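Local structure of toll-receptor-related 2 (4W8H) at residues S66-K71 with L91-E96; D6-Y11 with D53-S58; S58-V63 with S84-P89. The protein probably acts as a Toll-related membrane receptor, the part present here being its TIR domain, which would pass signals on through contacts with other proteins. One frame throughout, in Å; residues are numbered along the deposited sequence. Where two conformers were deposited one is given.

Overall arrangement
The fold is the flavodoxin-like parallel sheet of a TIR domain, and the three contacts join successive pieces of it. From the N terminus, strand 5-10 opens contact 2, which closes on the end of helix 47-56 at residues 53-58. Ser58 is shared with contact 3, so closing one loop opens the next: strand 58-65 pairs with strand 87-91 once helix 73-82 has been traversed. Contact 1 opens before contact 3 closes and ends after it, so these two cross; contact 3 pairs the strands and contact 1 joins the loops beyond them. Contacts 2 and 3 have centres about 7 Å apart; contact 1 lies on the opposite side of the chain's centre from contact 2.

Contact 1 of 3, residues S66-K71 with L91-E96; sequences SPDFFK and LYRPCE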
ATOM      1  N   SER A  66      -1.853   9.835   2.663  1.00  6.06           N
ATOM      2  CA  SER A  66      -1.266  11.171   2.807  1.00  5.99           C
ATOM      3  C   SER A  66      -2.205  12.150   2.090  1.00  6.80           C
ATOM      4  O   SER A  66      -3.086  11.718   1.331  1.00  7.66           O
ATOM      5  CB  SER A  66       0.084  11.233   2.113  1.00  8.04           C
ATOM      6  OG  SER A  66      -0.069  11.302   0.702  1.00  7.59           O
ATOM      7  N   PRO A  67      -1.976  13.453   2.239  1.00  7.08           N
ATOM      8  CA  PRO A  67      -2.825  14.383   1.498  1.00  9.27           C
ATOM      9  C   PRO A  67      -2.735  14.188   0.005  1.00  9.14           C
ATOM     10  O   PRO A  67      -3.731  14.343  -0.717  1.00 11.27           O
ATOM     11  CB  PRO A  67      -2.288  15.761   1.913  1.00 13.14           C
ATOM     12  CG  PRO A  67      -1.647  15.533   3.271  1.00 10.40           C
ATOM     13  CD  PRO A  67      -1.086  14.139   3.208  1.00  7.50           C
ATOM     14  N   ASP A  68      -1.547  13.831  -0.487  1.00  8.61           N
ATOM     15  CA  ASP A  68      -1.379  13.654  -1.932  1.00  9.43           C
ATOM     16  C   ASP A  68      -1.996  12.357  -2.455  1.00  9.61           C
ATOM     17  O   ASP A  68      -2.486  12.295  -3.588  1.00 10.74           O
ATOM     18  CB  ASP A  68       0.083  13.749  -2.293  1.00 10.39           C
ATOM     19  CG  ASP A  68       0.618  15.149  -2.053  1.00 12.16           C
ATOM     20  OD1 ASP A  68       0.065  16.103  -2.657  1.00 15.71           O
ATOM     21  OD2 ASP A  68       1.570  15.301  -1.252  1.00 14.20           O
ATOM     22  N   PHE A  69      -2.029  11.320  -1.621  1.00  8.33           N
ATOM     23  CA  PHE A  69      -2.717  10.078  -1.993  1.00  8.66           C
ATOM     24  C   PHE A  69      -4.166  10.365  -2.388  1.00  9.60           C
ATOM     25  O   PHE A  69      -4.655   9.851  -3.382  1.00 10.37           O
ATOM     26  CB  PHE A  69      -2.720   9.109  -0.825  1.00  7.73           C
ATOM     27  CG  PHE A  69      -3.337   7.799  -1.155  1.00  8.32           C
ATOM     28  CD1 PHE A  69      -4.696   7.600  -0.997  1.00 12.06           C
ATOM     29  CD2 PHE A  69      -2.570   6.763  -1.614  1.00  7.27           C
ATOM     30  CE1 PHE A  69      -5.281   6.399  -1.336  1.00 13.31           C
ATOM     31  CE2 PHE A  69      -3.166   5.539  -1.967  1.00  8.36           C
ATOM     32  CZ  PHE A  69      -4.519   5.379  -1.841  1.00 10.94           C
ATOM     33  N   PHE A  70      -4.853  11.163  -1.569  1.00  9.97           N
ATOM     34  CA  PHE A  70      -6.294  11.405  -1.729  1.00 13.00           C
ATOM     35  C   PHE A  70      -6.623  12.454  -2.770  1.00 16.56           C
ATOM     36  O   PHE A  70      -7.805  12.775  -2.979  1.00 21.67           O
ATOM     37  CB  PHE A  70      -6.930  11.694  -0.359  1.00 13.99           C
ATOM     38  CG  PHE A  70      -6.933  10.492   0.537  1.00 11.36           C
ATOM     39  CD1 PHE A  70      -7.651   9.344   0.187  1.00 11.50           C
ATOM     40  CD2 PHE A  70      -6.201  10.486   1.701  1.00 11.12           C
ATOM     41  CE1 PHE A  70      -7.609   8.195   0.983  1.00 10.83           C
ATOM     42  CE2 PHE A  70      -6.177   9.379   2.498  1.00 10.01           C
ATOM     43  CZ  PHE A  70      -6.883   8.209   2.134  1.00 11.82           C
ATOM     44  N   LYS A  71      -5.606  12.972  -3.448  1.00 12.92           N
ATOM     45  CA  LYS A  71      -5.798  13.843  -4.613  1.00 15.18           C
ATOM     46  C   LYS A  71      -5.361  13.143  -5.907  1.00 15.31           C
ATOM     47  O   LYS A  71      -5.396  13.740  -6.982  1.00 21.11           O
ATOM     48  CB  LYS A  71      -4.969  15.116  -4.451  1.00 19.26           C
ATOM     49  CG  LYS A  71      -5.400  16.017  -3.325  1.00 23.85           C
ATOM     50  CD  LYS A  71      -4.399  17.145  -3.143  1.00 29.51           C
ATOM     51  CE  LYS A  71      -4.727  17.977  -1.950  1.00 36.83           C
ATOM     52  NZ  LYS A  71      -3.719  19.051  -1.805  1.00 40.64           N
ATOM     53  N   LEU A  91      -0.977   5.234   7.648  1.00  5.83           N
ATOM     54  CA  LEU A  91      -1.054   6.695   7.723  1.00  6.87           C
ATOM     55  C   LEU A  91       0.355   7.220   7.722  1.00  6.46           C
ATOM     56  O   LEU A  91       1.041   7.194   8.751  1.00  7.56           O
ATOM     57  CB  LEU A  91      -1.843   7.186   8.935  1.00  8.26           C
ATOM     58  CG  LEU A  91      -2.124   8.696   8.958  1.00 10.00           C
ATOM     59  CD1 LEU A  91      -3.119   9.129   7.915  1.00 10.55           C
ATOM     60  CD2 LEU A  91      -2.585   9.131  10.338  1.00 13.25           C
ATOM     61  N   TYR A  92       0.806   7.651   6.551  1.00  5.78           N
ATOM     62  CA  TYR A  92       2.188   8.092   6.364  1.00  6.26           C
ATOM     63  C   TYR A  92       2.320   9.567   6.741  1.00  6.29           C
ATOM     64  O   TYR A  92       3.286   9.954   7.384  1.00  8.03           O
ATOM     65  CB  TYR A  92       2.656   7.792   4.923  1.00  7.65           C
ATOM     66  CG  TYR A  92       3.949   8.469   4.563  1.00  8.44           C
ATOM     67  CD1 TYR A  92       5.087   8.339   5.348  1.00  8.85           C
ATOM     68  CD2 TYR A  92       4.004   9.314   3.457  1.00  8.94           C
ATOM     69  CE1 TYR A  92       6.261   9.044   5.013  1.00  9.38           C
ATOM     70  CE2 TYR A  92       5.162  10.001   3.120  1.00 10.73           C
ATOM     71  CZ  TYR A  92       6.263   9.898   3.925  1.00  9.65           C
ATOM     72  OH  TYR A  92       7.370  10.611   3.569  1.00 12.41           O
ATOM     73  N   ARG A  93       1.407  10.381   6.248  1.00  7.16           N
ATOM     74  CA  ARG A  93       1.335  11.800   6.604  1.00  7.90           C
ATOM     75  C   ARG A  93      -0.083  12.131   7.036  1.00  7.50           C
ATOM     76  O   ARG A  93      -1.006  11.622   6.434  1.00  7.91           O
ATOM     77  CB  ARG A  93       1.747  12.669   5.426  1.00  8.07           C
ATOM     78  CG  ARG A  93       3.218  12.573   5.059  1.00  9.88           C
ATOM     79  CD  ARG A  93       3.436  12.946   3.559  1.00 13.65           C
ATOM     80  NE  ARG A  93       2.925  14.258   3.272  1.00 16.53           N
ATOM     81  CZ  ARG A  93       2.450  14.687   2.111  1.00 15.12           C
ATOM     82  NH1 ARG A  93       2.360  13.880   1.039  1.00 13.82           N
ATOM     83  NH2 ARG A  93       2.041  15.953   2.055  1.00 17.64           N
ATOM     84  N   PRO A  94      -0.259  13.011   8.046  1.00  7.92           N
ATOM     85  CA  PRO A  94      -1.616  13.352   8.493  1.00  8.62           C
ATOM     86  C   PRO A  94      -2.447  13.933   7.358  1.00  8.32           C
ATOM     87  O   PRO A  94      -1.956  14.670   6.504  1.00  8.37           O
ATOM     88  CB  PRO A  94      -1.385  14.416   9.575  1.00 11.44           C
ATOM     89  CG  PRO A  94       0.014  14.132  10.075  1.00 11.20           C
ATOM     90  CD  PRO A  94       0.770  13.746   8.811  1.00  9.43           C
ATOM     91  N   CYS A  95      -3.717  13.562   7.327  1.00  8.23           N
ATOM     92  CA  CYS A  95      -4.595  13.961   6.234  1.00  8.22           C
ATOM     93  C   CYS A  95      -6.037  13.714   6.639  1.00  8.91           C
ATOM     94  O   CYS A  95      -6.323  13.013   7.603  1.00 11.22           O
ATOM     95  CB  CYS A  95      -4.265  13.214   4.945  1.00  8.54           C
ATOM     96  SG  CYS A  95      -4.334  11.440   5.058  1.00 10.13           S
ATOM     97  N   GLU A  96      -6.953  14.241   5.841  1.00 11.36           N
ATOM     98  CA  GLU A  96      -8.358  13.916   5.979  1.00 11.45           C
ATOM     99  C   GLU A  96      -8.593  12.565   5.329  1.00 11.78           C
ATOM    100  O   GLU A  96      -8.510  12.438   4.115  1.00 15.55           O
ATOM    101  CB  GLU A  96      -9.239  14.956   5.281  1.00 12.21           C
ATOM    102  CG  GLU A  96     -10.743  14.714   5.504  1.00 15.65           C
ATOM    103  CD  GLU A  96     -11.620  15.818   4.950  1.00 21.88           C
ATOM    104  OE1 GLU A  96     -11.101  16.907   4.700  1.00 23.28           O
ATOM    105  OE2 GLU A  96     -12.834  15.596   4.740  1.00 26.44           O
TER
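Arg93 and Cys95 close over the turn Ser66-Phe70, and the pair shows how loops beyond adjacent parallel strands can be fastened by one ionic bond and a compact apolar patch. The tight part centres on Pro67. Its CD sits over the middle of one face of the Arg93 guanidinium, 3.7 Å from CZ, while at the edge of that same planar group NH1 reaches Asp68 OD2 at 2.8 Å. This salt bridge is nearly straight at NH1 (164°); it uses the anti side of the carboxylate and lies almost in the guanidinium plane. NH2 adds a weak second bond to the same oxygen. A bend at chi3 (57°) folds the arginine back so that its flat end can cover the proline. Asp15 offers NH1 a further carboxylate and also bonds Ser66 OG, so the arginine is shared between two acids.

Beside this, Cys95 CB packs 3.7 Å from Pro67 CD, and Pro67 CG comes within 3.4 Å of Pro94 O. Ser66, next to Pro67, is buried: its OG accepts from Phe69 N at 3.0 Å, an ST motif that shapes the turn leading into the 3-10 segment 69-71.

Toward Glu96 the contact thins out. Cys95 SG meets the Phe70 ring at its edge, 3.8 Å from CE2, whereas Phe69 CD1 lies over one face of that ring. Pro94 is exposed and turns its side chain away from residues 66-71, resting against Cys110, and the carboxylate of Glu96 leads off likewise.

At the C-terminal ends of strands 58-65 and 87-91, then, a cation is held flat against a proline and flanked by acids. Such an arrangement probably favours the charged forms of Asp68 and Arg93 and fixes the rotation of the guanidinium, while sulfur and ring edge supply a softer apolar margin.

Contact 2 of 3, residues D6-Y11 with D53-S58; sequences DVNICY and DAIENS
Ser58 OG, lying 3.4 Å from Asn8 CB, donates to Ala54 O at 2.7 Å, the shortest polar bond here, though Ser58 was modelled in two conformers. In this flavodoxin-like TIR domain the bond closes the end of helix 47-56 internally; no hydrogen bond crosses to strand 5-10, and van der Waals packing of Asn8 on Ala54 and Ser58 joins the two, illustrating how a helix end can rest on the strand beside the one it leads into. The donor lies in the carbonyl plane of Ala54.

Asn8 carries the contact from the strand. With CG anti to the backbone N (chi1 166°), its amide stretches over the helix: CG is 3.6 Å from Ala54 CB, and ND2 approaches Ile55 CG1. ND2 also makes a weak hydrogen bond to Thr61 OG1, which ties the amide to strand 58-65, while Ala54 packs further on Phe35. At the helix terminus Asp53 O receives both Asn57 N and Asn57 ND2, so the last turn is gripped twice where the chain leaves helical geometry. The closest approach across the contact is made by Asn8 OD1, 3.3 Å from the methyl carbon Ala54 CB.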
ATOM      1  N   ASP A   6       3.558 -10.770  -2.468  1.00  9.49           N
ATOM      2  CA  ASP A   6       2.897 -10.634  -1.171  1.00  9.52           C
ATOM      3  C   ASP A   6       2.094  -9.337  -1.079  1.00  9.62           C
ATOM      4  O   ASP A   6       0.967  -9.330  -0.568  1.00 10.86           O
ATOM      5  CB  ASP A   6       3.915 -10.631  -0.038  1.00 12.36           C
ATOM      6  CG  ASP A   6       4.636 -11.904   0.058  1.00 16.49           C
ATOM      7  OD1 ASP A   6       3.955 -12.890   0.410  1.00 22.68           O
ATOM      8  OD2 ASP A   6       5.872 -11.949  -0.192  1.00 15.12           O
ATOM      9  N   VAL A   7       2.655  -8.252  -1.592  1.00  8.31           N
ATOM     10  CA  VAL A   7       1.999  -6.953  -1.484  1.00  7.25           C
ATOM     11  C   VAL A   7       2.236  -6.110  -2.697  1.00  7.57           C
ATOM     12  O   VAL A   7       3.284  -6.186  -3.329  1.00 10.78           O
ATOM     13  CB  VAL A   7       2.447  -6.120  -0.268  1.00  9.68           C
ATOM     14  CG1 VAL A   7       1.979  -6.735   0.983  1.00 13.86           C
ATOM     15  CG2 VAL A   7       3.939  -5.914  -0.247  1.00  9.66           C
ATOM     16  N   ASN A   8       1.214  -5.327  -3.013  1.00  7.12           N
ATOM     17  CA  ASN A   8       1.296  -4.266  -3.962  1.00  7.48           C
ATOM     18  C   ASN A   8       1.303  -2.932  -3.201  1.00  6.08           C
ATOM     19  O   ASN A   8       0.689  -2.818  -2.165  1.00 10.85           O
ATOM     20  CB  ASN A   8       0.036  -4.372  -4.822  1.00 12.06           C
ATOM     21  CG  ASN A   8      -0.208  -3.205  -5.631  1.00 14.27           C
ATOM     22  OD1 ASN A   8       0.708  -2.683  -6.250  1.00 13.45           O
ATOM     23  ND2 ASN A   8      -1.462  -2.749  -5.665  1.00 17.01           N
ATOM     24  N   ILE A   9       2.025  -1.946  -3.712  1.00  6.66           N
ATOM     25  CA  ILE A   9       2.113  -0.668  -2.992  1.00  7.73           C
ATOM     26  C   ILE A   9       1.414   0.374  -3.795  1.00  8.64           C
ATOM     27  O   ILE A   9       1.809   0.682  -4.912  1.00 11.83           O
ATOM     28  CB  ILE A   9       3.561  -0.213  -2.810  1.00 12.24           C
ATOM     29  CG1 ILE A   9       4.467  -1.376  -2.385  1.00 15.82           C
ATOM     30  CG2 ILE A   9       3.619   0.998  -1.820  1.00 18.35           C
ATOM     31  CD1 ILE A   9       4.209  -1.903  -1.045  1.00 14.91           C
ATOM     32  N   CYS A  10       0.394   0.935  -3.205  1.00  7.86           N
ATOM     33  CA  CYS A  10      -0.366   2.006  -3.832  1.00  8.34           C
ATOM     34  C   CYS A  10      -0.049   3.345  -3.129  1.00  7.74           C
ATOM     35  O   CYS A  10      -0.250   3.464  -1.913  1.00  7.49           O
ATOM     36  CB  CYS A  10      -1.860   1.711  -3.712  1.00 11.20           C
ATOM     37  SG  CYS A  10      -2.872   2.966  -4.461  1.00 14.85           S
ATOM     38  N   TYR A  11       0.483   4.316  -3.867  1.00  7.69           N
ATOM     39  CA  TYR A  11       1.043   5.541  -3.269  1.00  6.69           C
ATOM     40  C   TYR A  11       1.071   6.642  -4.313  1.00  7.86           C
ATOM     41  O   TYR A  11       1.105   6.375  -5.514  1.00  8.95           O
ATOM     42  CB  TYR A  11       2.465   5.281  -2.735  1.00  7.25           C
ATOM     43  CG  TYR A  11       3.499   5.098  -3.821  1.00  6.44           C
ATOM     44  CD1 TYR A  11       3.575   3.899  -4.548  1.00  7.85           C
ATOM     45  CD2 TYR A  11       4.344   6.122  -4.192  1.00  7.62           C
ATOM     46  CE1 TYR A  11       4.456   3.753  -5.570  1.00  8.90           C
ATOM     47  CE2 TYR A  11       5.263   5.979  -5.191  1.00  8.01           C
ATOM     48  CZ  TYR A  11       5.299   4.781  -5.918  1.00  9.72           C
ATOM     49  OH  TYR A  11       6.196   4.644  -6.965  1.00 11.37           O
ATOM     50  N   ASP A  53      -3.423  -5.722 -12.723  1.00  7.41           N
ATOM     51  CA  ASP A  53      -2.329  -6.671 -12.608  0.69  8.12           C
ATOM     52  C   ASP A  53      -1.714  -6.633 -11.205  1.00  7.57           C
ATOM     53  O   ASP A  53      -1.461  -7.685 -10.607  1.00 11.32           O
ATOM     54  CB  ASP A  53      -1.259  -6.445 -13.682  0.69 10.63           C
ATOM     55  CG  ASP A  53      -1.607  -7.095 -15.022  0.69 14.62           C
ATOM     56  OD1 ASP A  53      -2.559  -7.916 -15.130  0.69 16.76           O
ATOM     57  OD2 ASP A  53      -0.895  -6.765 -15.984  0.69 18.83           O
ATOM     58  N   ALA A  54      -1.476  -5.455 -10.688  1.00  7.34           N
ATOM     59  CA  ALA A  54      -0.879  -5.317  -9.373  1.00  8.03           C
ATOM     60  C   ALA A  54      -1.798  -5.849  -8.302  1.00  7.67           C
ATOM     61  O   ALA A  54      -1.344  -6.532  -7.381  1.00  9.70           O
ATOM     62  CB  ALA A  54      -0.556  -3.851  -9.119  1.00  9.74           C
ATOM     63  N   ILE A  55      -3.087  -5.535  -8.370  1.00  7.80           N
ATOM     64  CA  ILE A  55      -4.009  -5.978  -7.316  1.00  7.27           C
ATOM     65  C   ILE A  55      -4.225  -7.478  -7.365  1.00  8.93           C
ATOM     66  O   ILE A  55      -4.147  -8.154  -6.353  1.00 10.27           O
ATOM     67  CB  ILE A  55      -5.347  -5.250  -7.388  1.00  8.80           C
ATOM     68  CG1 ILE A  55      -5.194  -3.776  -7.043  1.00 10.81           C
ATOM     69  CG2 ILE A  55      -6.386  -5.916  -6.480  1.00 11.82           C
ATOM     70  CD1 ILE A  55      -6.473  -2.991  -7.221  1.00 11.84           C
ATOM     71  N   GLU A  56      -4.505  -8.019  -8.541  1.00  7.90           N
ATOM     72  CA  GLU A  56      -4.898  -9.424  -8.626  1.00  9.67           C
ATOM     73  C   GLU A  56      -3.721 -10.378  -8.475  1.00  9.38           C
ATOM     74  O   GLU A  56      -3.937 -11.559  -8.207  1.00 12.58           O
ATOM     75  CB  GLU A  56      -5.634  -9.704  -9.930  1.00 10.81           C
ATOM     76  CG  GLU A  56      -6.935  -8.911 -10.060  1.00 13.74           C
ATOM     77  CD  GLU A  56      -7.939  -9.219  -8.962  1.00 16.75           C
ATOM     78  OE1 GLU A  56      -8.101 -10.397  -8.605  1.00 16.79           O
ATOM     79  OE2 GLU A  56      -8.543  -8.266  -8.415  1.00 18.32           O
ATOM     80  N   ASN A  57      -2.496  -9.908  -8.697  1.00  7.50           N
ATOM     81  CA  ASN A  57      -1.341 -10.743  -8.511  1.00  8.88           C
ATOM     82  C   ASN A  57      -0.615 -10.554  -7.175  1.00  8.11           C
ATOM     83  O   ASN A  57       0.492 -11.065  -6.999  1.00 10.14           O
ATOM     84  CB  ASN A  57      -0.397 -10.531  -9.660  1.00  9.04           C
ATOM     85  CG  ASN A  57      -0.936 -11.145 -10.934  1.00 12.53           C
ATOM     86  OD1 ASN A  57      -1.127 -12.379 -11.008  1.00 14.87           O
ATOM     87  ND2 ASN A  57      -1.200 -10.322 -11.930  1.00 15.71           N
ATOM     88  N   SER A  58      -1.269  -9.883  -6.249  1.00  7.76           N
ATOM     89  CA  SER A  58      -0.743  -9.620  -4.912  0.66  6.57           C
ATOM     90  C   SER A  58      -1.740 -10.089  -3.863  1.00  8.03           C
ATOM     91  O   SER A  58      -2.928  -9.986  -4.071  1.00 10.81           O
ATOM     92  CB  SER A  58      -0.512  -8.108  -4.753  0.66  8.32           C
ATOM     93  OG  SER A  58       0.461  -7.606  -5.664  0.66  9.45           O
TER

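Contact 3 of 3, residues S58-V63 with S84-P89; sequences SNRTIV and SHQIIP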
ATOM      1  N   SER A  58      -1.269  -9.883  -6.249  1.00  7.76           N
ATOM      2  CA  SER A  58      -0.743  -9.620  -4.912  0.66  6.57           C
ATOM      3  C   SER A  58      -1.740 -10.089  -3.863  1.00  8.03           C
ATOM      4  O   SER A  58      -2.928  -9.986  -4.071  1.00 10.81           O
ATOM      5  CB  SER A  58      -0.512  -8.108  -4.753  0.66  8.32           C
ATOM      6  OG  SER A  58       0.461  -7.606  -5.664  0.66  9.45           O
ATOM      7  N   ASN A  59      -1.241 -10.526  -2.713  1.00  7.49           N
ATOM      8  CA  ASN A  59      -2.135 -10.957  -1.668  1.00  8.86           C
ATOM      9  C   ASN A  59      -2.869  -9.805  -1.047  1.00  9.42           C
ATOM     10  O   ASN A  59      -4.021  -9.946  -0.703  1.00 11.42           O
ATOM     11  CB  ASN A  59      -1.387 -11.714  -0.576  1.00 12.48           C
ATOM     12  CG  ASN A  59      -0.864 -13.040  -1.037  1.00 18.18           C
ATOM     13  OD1 ASN A  59      -1.479 -13.715  -1.878  1.00 23.91           O
ATOM     14  ND2 ASN A  59       0.270 -13.455  -0.472  1.00 21.25           N
ATOM     15  N   ARG A  60      -2.191  -8.685  -0.851  1.00  9.03           N
ATOM     16  CA  ARG A  60      -2.808  -7.510  -0.276  1.00  8.14           C
ATOM     17  C   ARG A  60      -2.211  -6.258  -0.889  1.00  6.57           C
ATOM     18  O   ARG A  60      -1.114  -6.299  -1.446  1.00  8.65           O
ATOM     19  CB  ARG A  60      -2.559  -7.487   1.228  1.00 11.82           C
ATOM     20  CG  ARG A  60      -3.146  -8.699   1.958  1.00 14.17           C
ATOM     21  CD  ARG A  60      -3.137  -8.486   3.474  1.00 19.02           C
ATOM     22  NE  ARG A  60      -3.524  -9.654   4.273  1.00 20.50           N
ATOM     23  CZ  ARG A  60      -2.679 -10.583   4.701  1.00 20.81           C
ATOM     24  NH1 ARG A  60      -1.399 -10.522   4.353  1.00 23.36           N
ATOM     25  NH2 ARG A  60      -3.105 -11.571   5.483  1.00 23.31           N
ATOM     26  N   THR A  61      -2.913  -5.126  -0.755  1.00  7.04           N
ATOM     27  CA  THR A  61      -2.446  -3.826  -1.242  1.00  7.31           C
ATOM     28  C   THR A  61      -2.211  -2.907  -0.060  1.00  5.69           C
ATOM     29  O   THR A  61      -3.122  -2.663   0.729  1.00  7.10           O
ATOM     30  CB  THR A  61      -3.460  -3.165  -2.200  1.00  9.69           C
ATOM     31  OG1 THR A  61      -3.557  -3.941  -3.408  1.00 15.29           O
ATOM     32  CG2 THR A  61      -3.028  -1.783  -2.602  1.00 10.72           C
ATOM     33  N   ILE A  62      -0.983  -2.446   0.064  1.00  5.89           N
ATOM     34  CA  ILE A  62      -0.668  -1.396   1.002  1.00  5.81           C
ATOM     35  C   ILE A  62      -1.091  -0.075   0.413  1.00  5.53           C
ATOM     36  O   ILE A  62      -0.750   0.229  -0.730  1.00  7.09           O
ATOM     37  CB  ILE A  62       0.867  -1.384   1.295  1.00  6.52           C
ATOM     38  CG1 ILE A  62       1.273  -2.655   2.042  1.00  8.34           C
ATOM     39  CG2 ILE A  62       1.252  -0.155   2.066  1.00  7.21           C
ATOM     40  CD1 ILE A  62       2.785  -2.792   2.200  1.00  9.02           C
ATOM     41  N   VAL A  63      -1.828   0.703   1.185  1.00  6.15           N
ATOM     42  CA  VAL A  63      -2.316   2.010   0.812  0.54  6.61           C
ATOM     43  C   VAL A  63      -1.531   3.068   1.635  1.00  6.27           C
ATOM     44  O   VAL A  63      -1.667   3.076   2.850  1.00  6.45           O
ATOM     45  CB  VAL A  63      -3.839   2.017   1.151  0.54  9.51           C
ATOM     46  CG1 VAL A  63      -4.430   3.409   1.039  0.54  8.24           C
ATOM     47  CG2 VAL A  63      -4.605   0.987   0.264  0.54  9.90           C
ATOM     48  N   SER A  84     -12.344  -4.289  -2.435  1.00 11.20           N
ATOM     49  CA  SER A  84     -12.956  -5.599  -2.711  1.00 11.95           C
ATOM     50  C   SER A  84     -12.008  -6.771  -2.462  1.00 13.34           C
ATOM     51  O   SER A  84     -12.351  -7.941  -2.682  1.00 15.29           O
ATOM     52  CB  SER A  84     -13.548  -5.612  -4.133  1.00 13.60           C
ATOM     53  OG  SER A  84     -12.579  -5.682  -5.163  1.00 12.19           O
ATOM     54  N   HIS A  85     -10.816  -6.440  -1.977  1.00 14.61           N
ATOM     55  CA  HIS A  85      -9.844  -7.424  -1.616  1.00 17.35           C
ATOM     56  C   HIS A  85      -9.346  -7.082  -0.230  1.00 16.06           C
ATOM     57  O   HIS A  85     -10.117  -6.684   0.637  1.00 21.70           O
ATOM     58  CB  HIS A  85      -8.729  -7.406  -2.649  1.00 21.05           C
ATOM     59  CG  HIS A  85      -9.143  -7.938  -3.972  1.00 23.88           C
ATOM     60  ND1 HIS A  85      -9.600  -9.225  -4.137  1.00 30.11           N
ATOM     61  CD2 HIS A  85      -9.147  -7.372  -5.196  1.00 21.98           C
ATOM     62  CE1 HIS A  85      -9.892  -9.425  -5.408  1.00 28.27           C
ATOM     63  NE2 HIS A  85      -9.613  -8.319  -6.075  1.00 21.90           N
ATOM     64  N   GLN A  86      -8.054  -7.160  -0.017  1.00 15.66           N
ATOM     65  CA  GLN A  86      -7.507  -6.860   1.296  1.00 14.78           C
ATOM     66  C   GLN A  86      -6.526  -5.734   1.161  1.00 10.38           C
ATOM     67  O   GLN A  86      -5.701  -5.737   0.231  1.00 12.87           O
ATOM     68  CB  GLN A  86      -6.793  -8.073   1.834  1.00 19.41           C
ATOM     69  CG  GLN A  86      -7.623  -9.332   1.923  1.00 23.13           C
ATOM     70  CD  GLN A  86      -6.802 -10.420   2.512  1.00 24.31           C
ATOM     71  OE1 GLN A  86      -6.510 -10.413   3.712  1.00 20.63           O
ATOM     72  NE2 GLN A  86      -6.415 -11.395   1.672  1.00 28.60           N
ATOM     73  N   ILE A  87      -6.646  -4.769   2.072  1.00  9.43           N
ATOM     74  CA  ILE A  87      -5.701  -3.660   2.090  1.00  8.07           C
ATOM     75  C   ILE A  87      -5.051  -3.531   3.464  1.00  6.99           C
ATOM     76  O   ILE A  87      -5.620  -3.982   4.474  1.00  8.71           O
ATOM     77  CB  ILE A  87      -6.328  -2.328   1.664  1.00  8.65           C
ATOM     78  CG1 ILE A  87      -7.419  -1.872   2.621  1.00 10.64           C
ATOM     79  CG2 ILE A  87      -6.894  -2.381   0.235  1.00 12.36           C
ATOM     80  CD1 ILE A  87      -7.852  -0.404   2.377  1.00 12.58           C
ATOM     81  N   ILE A  88      -3.869  -2.927   3.457  1.00  5.95           N
ATOM     82  CA  ILE A  88      -3.155  -2.540   4.674  1.00  5.83           C
ATOM     83  C   ILE A  88      -2.954  -1.045   4.615  1.00  5.82           C
ATOM     84  O   ILE A  88      -2.075  -0.575   3.889  1.00  6.73           O
ATOM     85  CB  ILE A  88      -1.788  -3.242   4.778  1.00  6.75           C
ATOM     86  CG1 ILE A  88      -1.943  -4.753   4.780  1.00  9.41           C
ATOM     87  CG2 ILE A  88      -1.082  -2.761   6.042  1.00  8.59           C
ATOM     88  CD1 ILE A  88      -0.641  -5.473   4.664  1.00 10.84           C
ATOM     89  N   PRO A  89      -3.799  -0.263   5.296  1.00  6.65           N
ATOM     90  CA  PRO A  89      -3.627   1.190   5.251  1.00  6.27           C
ATOM     91  C   PRO A  89      -2.519   1.625   6.216  1.00  6.59           C
ATOM     92  O   PRO A  89      -2.459   1.170   7.375  1.00  7.52           O
ATOM     93  CB  PRO A  89      -4.958   1.722   5.758  1.00  8.47           C
ATOM     94  CG  PRO A  89      -5.879   0.524   6.009  1.00  9.99           C
ATOM     95  CD  PRO A  89      -5.000  -0.662   6.052  1.00  6.85           C
TER
HETATM   96  O   HOH W   1      -5.827  -5.653  -2.701  1.00 25.13           O
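Thr61 and Ile88 share the shortest backbone bond between strands 58-65 and 87-91, Ile88 N to Thr61 O at 2.8 Å. On either side of it Thr61 N donates to Gln86 O and Val63 N to Ile88 O, each at 3.0 Å. This alternation is the regular pattern of parallel strands, here the two arms of a beta-alpha-beta unit whose crossover is helix 73-82. CA-H groups reinforce it, Ile87 CA approaching Thr61 O at 3.1 Å. One water bridges the two strands on the Thr61 side, donating to Gln86 O and bonded to Thr61 OG1.

Where the strands begin, side chains take over. Arg60 NE donates to Gln86 OE1 at 3.1 Å, but from well above the carbonyl plane (62° out of it), and the guanidinium and amide planes stand 74° apart. The extended arginine crosses the glutamine, its CG 3.7 Å from Gln86 CB. Gln86 OE1 has its stronger partner in the backbone of a bound peptide. The outer nitrogens of Arg60 bond Ile126 O in the last turn of helix 115-127 and Asn128 O just beyond it.

Apolar packing then covers both faces of the sheet. On one, Ile62 CG1 lies against Ile88 CB, and Ile88 reaches on to Leu122 and Ile126 of helix 115-127. On the other, in the conformer given, Val63 CG2 meets Ile87 CB at 4.0 Å, and Thr61 touches Ile55.

The example pairs a buried hydrocarbon core with a buried cation at its margin. Carbonyl oxygens, a helix C terminus and a distant Asp125 carboxylate, joined by a long, weak ion pair, would together compensate the charge of the buried guanidinium and hold it in place.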